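HD domain protein (Enterococcus faecalis, PDB 4LRL) probably hydrolyses deoxyribonucleoside triphosphates as a metal-binding HD-domain enzyme under allosteric control by nucleotides. Local coordinates at residues 193-205 against 231-244. Numbering follows the deposited sequence.
Sequences NPQVVQMISSQID and ILRVIRPYKGGIAF
Gln198 and Gln195 show how side-chain amides can join a short helix to a beta hairpin through the hairpin's own backbone. Gln198 OE1 accepts from Ile242 N at 3.0 Å, the N-H pointing well at the oxygen (166°) but arriving from above the carbonyl plane, while Gln198 NE2 gives a weak, bent bond to Gly240 O (2.8 Å). Both ends of one amide are thus engaged, which should limit its rotation. Gln195 NE2 donates to Tyr238 O at 3.2 Å and also to Gly118 O; Gly241 N, closing the hairpin's type I turn, reaches Tyr238 O from the opposite face. In the HD-domain fold, helix 194-200 leads towards Asp207, one of four nickel ligands, and here its N-terminal part lies against the tip of hairpin 235-244 in the HD-associated region, Pro194 CG resting on Lys239 O (3.3 Å). Gly241 CA, at backbone angles that suit glycine, lies 3.9 Å from Gln195 CA. Ile242 CD1 packs on Met199 CA (3.5 Å), the two side chains crossing at about a right angle. Further along, Ile204 CG2 meets the Phe244 ring obliquely, 3.4 Å from Phe244 CE1, while Ile204 CG1, anti to the backbone N (chi1 -180°), carries CD1 over to Phe244 CZ and Ile231 CD1.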
loop_
_atom_site.group_PDB
_atom_site.type_symbol
_atom_site.label_atom_id
_atom_site.label_comp_id
_atom_site.label_asym_id
_atom_site.label_seq_id
_atom_site.Cartn_x
_atom_site.Cartn_y
_atom_site.Cartn_z
ATOM N N ASN C 193 -17.327 7.537 34.276
ATOM C CA ASN C 193 -16.975 6.264 33.655
ATOM C C ASN C 193 -15.624 6.329 32.926
ATOM O O ASN C 193 -15.531 6.901 31.827
ATOM C CB ASN C 193 -18.099 5.820 32.708
ATOM C CG ASN C 193 -18.010 4.352 32.321
ATOM O OD1 ASN C 193 -16.947 3.728 32.399
ATOM N ND2 ASN C 193 -19.135 3.795 31.882
ATOM N N PRO C 194 -14.577 5.725 33.522
ATOM C CA PRO C 194 -13.218 5.794 32.954
ATOM C C PRO C 194 -13.098 5.149 31.567
ATOM O O PRO C 194 -12.237 5.542 30.769
ATOM C CB PRO C 194 -12.367 5.039 33.974
ATOM C CG PRO C 194 -13.347 4.161 34.727
ATOM C CD PRO C 194 -14.632 4.903 34.748
ATOM N N GLN C 195 -13.952 4.169 31.279
ATOM C CA GLN C 195 -13.977 3.552 29.953
ATOM C C GLN C 195 -14.388 4.559 28.875
ATOM O O GLN C 195 -13.805 4.591 27.793
ATOM C CB GLN C 195 -14.918 2.351 29.930
ATOM C CG GLN C 195 -14.652 1.324 31.002
ATOM C CD GLN C 195 -15.747 0.284 31.073
ATOM O OE1 GLN C 195 -16.684 0.295 30.265
ATOM N NE2 GLN C 195 -15.637 -0.631 32.039
ATOM N N VAL C 196 -15.393 5.372 29.184
ATOM C CA VAL C 196 -15.886 6.405 28.280
ATOM C C VAL C 196 -14.822 7.498 28.061
ATOM O O VAL C 196 -14.525 7.876 26.916
ATOM C CB VAL C 196 -17.213 7.026 28.813
ATOM C CG1 VAL C 196 -17.639 8.218 27.970
ATOM C CG2 VAL C 196 -18.323 5.968 28.889
ATOM N N VAL C 197 -14.242 7.985 29.157
ATOM C CA VAL C 197 -13.226 9.036 29.108
ATOM C C VAL C 197 -11.973 8.587 28.366
ATOM O O VAL C 197 -11.477 9.309 27.484
ATOM C CB VAL C 197 -12.834 9.523 30.538
ATOM C CG1 VAL C 197 -11.640 10.472 30.480
ATOM C CG2 VAL C 197 -14.014 10.201 31.220
ATOM N N GLN C 198 -11.468 7.398 28.715
ATOM C CA GLN C 198 -10.215 6.889 28.132
ATOM C C GLN C 198 -10.306 6.548 26.643
ATOM O O GLN C 198 -9.292 6.538 25.951
ATOM C CB GLN C 198 -9.659 5.700 28.927
ATOM C CG GLN C 198 -8.941 6.093 30.219
ATOM C CD GLN C 198 -8.419 4.897 31.009
ATOM O OE1 GLN C 198 -7.958 3.890 30.442
ATOM N NE2 GLN C 198 -8.485 5.002 32.319
ATOM N N MET C 199 -11.517 6.289 26.151
ATOM C CA MET C 199 -11.709 5.959 24.740
ATOM C C MET C 199 -11.427 7.182 23.879
ATOM O O MET C 199 -10.982 7.080 22.729
ATOM C CB MET C 199 -13.127 5.439 24.479
ATOM C CG MET C 199 -13.222 4.540 23.231
ATOM S SD MET C 199 -14.839 3.814 22.920
ATOM C CE MET C 199 -15.137 2.876 24.432
ATOM N N ILE C 200 -11.663 8.342 24.473
ATOM C CA ILE C 200 -11.578 9.605 23.770
ATOM C C ILE C 200 -10.290 10.342 24.111
ATOM O O ILE C 200 -9.715 11.034 23.265
ATOM C CB ILE C 200 -12.833 10.435 24.055
ATOM C CG1 ILE C 200 -14.009 9.770 23.323
ATOM C CG2 ILE C 200 -12.649 11.902 23.616
ATOM C CD1 ILE C 200 -15.340 9.962 23.979
ATOM N N SER C 201 -9.820 10.166 25.338
ATOM C CA SER C 201 -8.586 10.808 25.747
ATOM C C SER C 201 -7.800 9.924 26.697
ATOM O O SER C 201 -8.274 9.585 27.783
ATOM C CB SER C 201 -8.868 12.168 26.384
ATOM O OG SER C 201 -7.661 12.741 26.843
ATOM N N SER C 202 -6.609 9.540 26.258
ATOM C CA SER C 202 -5.692 8.718 27.037
ATOM C C SER C 202 -4.335 8.799 26.345
ATOM O O SER C 202 -4.076 9.759 25.618
ATOM C CB SER C 202 -6.194 7.267 27.136
ATOM O OG SER C 202 -6.179 6.624 25.871
ATOM N N GLN C 203 -3.473 7.812 26.563
ATOM C CA GLN C 203 -2.213 7.730 25.832
ATOM C C GLN C 203 -2.372 6.935 24.536
ATOM O O GLN C 203 -1.489 6.938 23.672
ATOM C CB GLN C 203 -1.092 7.180 26.713
ATOM C CG GLN C 203 -0.536 8.206 27.727
ATOM C CD GLN C 203 0.101 9.394 27.033
ATOM O OE1 GLN C 203 0.829 9.230 26.056
ATOM N NE2 GLN C 203 -0.171 10.595 27.527
ATOM N N ILE C 204 -3.525 6.289 24.386
ATOM C CA ILE C 204 -3.817 5.459 23.219
ATOM C C ILE C 204 -5.326 5.449 22.987
ATOM O O ILE C 204 -6.028 4.520 23.374
ATOM C CB ILE C 204 -3.224 4.019 23.401
ATOM C CG1 ILE C 204 -3.513 3.123 22.183
ATOM C CG2 ILE C 204 -3.692 3.398 24.727
ATOM C CD1 ILE C 204 -2.653 1.867 22.136
ATOM N N ASP C 205 -5.827 6.509 22.379
ATOM C CA ASP C 205 -7.263 6.727 22.268
ATOM C C ASP C 205 -7.681 6.916 20.801
ATOM O O ASP C 205 -6.824 6.984 19.907
ATOM C CB ASP C 205 -7.646 7.958 23.090
ATOM C CG ASP C 205 -6.865 9.196 22.676
ATOM O OD1 ASP C 205 -6.215 9.805 23.542
ATOM O OD2 ASP C 205 -6.873 9.544 21.471
ATOM N N ILE C 231 -5.056 -3.626 16.943
ATOM C CA ILE C 231 -5.358 -2.986 18.219
ATOM C C ILE C 231 -6.815 -3.229 18.597
ATOM O O ILE C 231 -7.122 -3.513 19.752
ATOM C CB ILE C 231 -4.986 -1.485 18.241
ATOM C CG1 ILE C 231 -3.472 -1.334 18.032
ATOM C CG2 ILE C 231 -5.433 -0.837 19.584
ATOM C CD1 ILE C 231 -2.958 0.051 18.190
ATOM N N LEU C 232 -7.702 -3.167 17.608
ATOM C CA LEU C 232 -9.111 -3.433 17.859
ATOM C C LEU C 232 -9.384 -4.871 18.286
ATOM O O LEU C 232 -10.377 -5.140 18.953
ATOM C CB LEU C 232 -9.964 -3.052 16.646
ATOM C CG LEU C 232 -10.026 -1.545 16.347
ATOM C CD1 LEU C 232 -10.937 -1.254 15.171
ATOM C CD2 LEU C 232 -10.454 -0.752 17.564
ATOM N N ARG C 233 -8.492 -5.791 17.924
ATOM C CA ARG C 233 -8.670 -7.196 18.279
ATOM C C ARG C 233 -8.290 -7.493 19.736
ATOM O O ARG C 233 -8.700 -8.509 20.286
ATOM C CB ARG C 233 -7.857 -8.089 17.335
ATOM C CG ARG C 233 -8.302 -9.549 17.301
ATOM C CD ARG C 233 -9.459 -9.764 16.344
ATOM N NE ARG C 233 -10.133 -11.041 16.563
ATOM C CZ ARG C 233 -11.055 -11.556 15.746
ATOM N NH1 ARG C 233 -11.411 -10.910 14.640
ATOM N NH2 ARG C 233 -11.619 -12.729 16.033
ATOM N N VAL C 234 -7.504 -6.613 20.351
ATOM C CA VAL C 234 -6.997 -6.857 21.698
ATOM C C VAL C 234 -7.440 -5.804 22.711
ATOM O O VAL C 234 -7.255 -5.998 23.920
ATOM C CB VAL C 234 -5.450 -6.991 21.734
ATOM C CG1 VAL C 234 -4.987 -8.196 20.912
ATOM C CG2 VAL C 234 -4.765 -5.706 21.266
ATOM N N ILE C 235 -8.020 -4.701 22.220
ATOM C CA ILE C 235 -8.560 -3.640 23.090
ATOM C C ILE C 235 -9.682 -4.184 23.978
ATOM O O ILE C 235 -10.490 -5.011 23.555
ATOM C CB ILE C 235 -9.048 -2.402 22.291
ATOM C CG1 ILE C 235 -9.262 -1.206 23.226
ATOM C CG2 ILE C 235 -10.320 -2.726 21.470
ATOM C CD1 ILE C 235 -9.403 0.141 22.535
ATOM N N ARG C 236 -9.727 -3.700 25.210
ATOM C CA ARG C 236 -10.608 -4.281 26.218
ATOM C C ARG C 236 -10.992 -3.241 27.280
ATOM O O ARG C 236 -10.166 -2.411 27.653
ATOM C CB ARG C 236 -9.882 -5.461 26.867
ATOM C CG ARG C 236 -10.667 -6.233 27.904
ATOM C CD ARG C 236 -9.727 -6.963 28.840
ATOM N NE ARG C 236 -10.393 -8.071 29.519
ATOM C CZ ARG C 236 -10.256 -9.350 29.182
ATOM N NH1 ARG C 236 -9.471 -9.710 28.168
ATOM N NH2 ARG C 236 -10.911 -10.277 29.866
ATOM N N PRO C 237 -12.246 -3.280 27.769
ATOM C CA PRO C 237 -12.557 -2.479 28.942
ATOM C C PRO C 237 -12.145 -3.207 30.219
ATOM O O PRO C 237 -12.009 -4.426 30.220
ATOM C CB PRO C 237 -14.082 -2.373 28.891
ATOM C CG PRO C 237 -14.509 -3.682 28.293
ATOM C CD PRO C 237 -13.429 -4.027 27.285
ATOM N N TYR C 238 -11.926 -2.445 31.284
ATOM C CA TYR C 238 -11.857 -2.977 32.646
ATOM C C TYR C 238 -12.332 -1.881 33.600
ATOM O O TYR C 238 -12.622 -0.754 33.171
ATOM C CB TYR C 238 -10.444 -3.469 32.996
ATOM C CG TYR C 238 -9.438 -2.378 33.288
ATOM C CD1 TYR C 238 -9.008 -2.138 34.590
ATOM C CD2 TYR C 238 -8.917 -1.588 32.261
ATOM C CE1 TYR C 238 -8.090 -1.126 34.870
ATOM C CE2 TYR C 238 -7.990 -0.582 32.521
ATOM C CZ TYR C 238 -7.583 -0.354 33.830
ATOM O OH TYR C 238 -6.669 0.639 34.100
ATOM N N LYS C 239 -12.390 -2.207 34.889
ATOM C CA LYS C 239 -12.924 -1.297 35.901
ATOM C C LYS C 239 -12.309 0.101 35.837
ATOM O O LYS C 239 -13.025 1.095 35.947
ATOM C CB LYS C 239 -12.751 -1.902 37.296
ATOM C CG LYS C 239 -13.564 -1.227 38.379
ATOM C CD LYS C 239 -13.364 -1.962 39.696
ATOM C CE LYS C 239 -14.250 -1.411 40.787
ATOM N NZ LYS C 239 -14.140 -2.255 41.990
ATOM N N GLY C 240 -10.994 0.170 35.637
ATOM C CA GLY C 240 -10.281 1.443 35.569
ATOM C C GLY C 240 -10.146 2.022 34.170
ATOM O O GLY C 240 -9.364 2.945 33.954
ATOM N N GLY C 241 -10.891 1.495 33.207
ATOM C CA GLY C 241 -10.884 2.107 31.880
ATOM C C GLY C 241 -10.705 1.163 30.710
ATOM O O GLY C 241 -11.516 0.258 30.489
ATOM N N ILE C 242 -9.635 1.398 29.958
ATOM C CA ILE C 242 -9.331 0.639 28.744
ATOM C C ILE C 242 -7.928 0.045 28.814
ATOM O O ILE C 242 -6.978 0.719 29.207
ATOM C CB ILE C 242 -9.482 1.529 27.489
ATOM C CG1 ILE C 242 -10.965 1.786 27.214
ATOM C CG2 ILE C 242 -8.776 0.915 26.278
ATOM C CD1 ILE C 242 -11.222 2.734 26.069
ATOM N N ALA C 243 -7.819 -1.221 28.423
ATOM C CA ALA C 243 -6.558 -1.952 28.432
ATOM C C ALA C 243 -6.402 -2.758 27.147
ATOM O O ALA C 243 -7.264 -2.722 26.273
ATOM C CB ALA C 243 -6.484 -2.875 29.659
ATOM N N PHE C 244 -5.292 -3.478 27.033
ATOM C CA PHE C 244 -5.012 -4.255 25.833
ATOM C C PHE C 244 -4.445 -5.593 26.214
ATOM O O PHE C 244 -3.483 -5.676 26.984
ATOM C CB PHE C 244 -4.056 -3.493 24.897
ATOM C CG PHE C 244 -4.531 -2.110 24.575
ATOM C CD1 PHE C 244 -4.337 -1.063 25.484
ATOM C CD2 PHE C 244 -5.210 -1.856 23.392
ATOM C CE1 PHE C 244 -4.810 0.205 25.213
ATOM C CE2 PHE C 244 -5.675 -0.579 23.111
ATOM C CZ PHE C 244 -5.473 0.450 24.018
#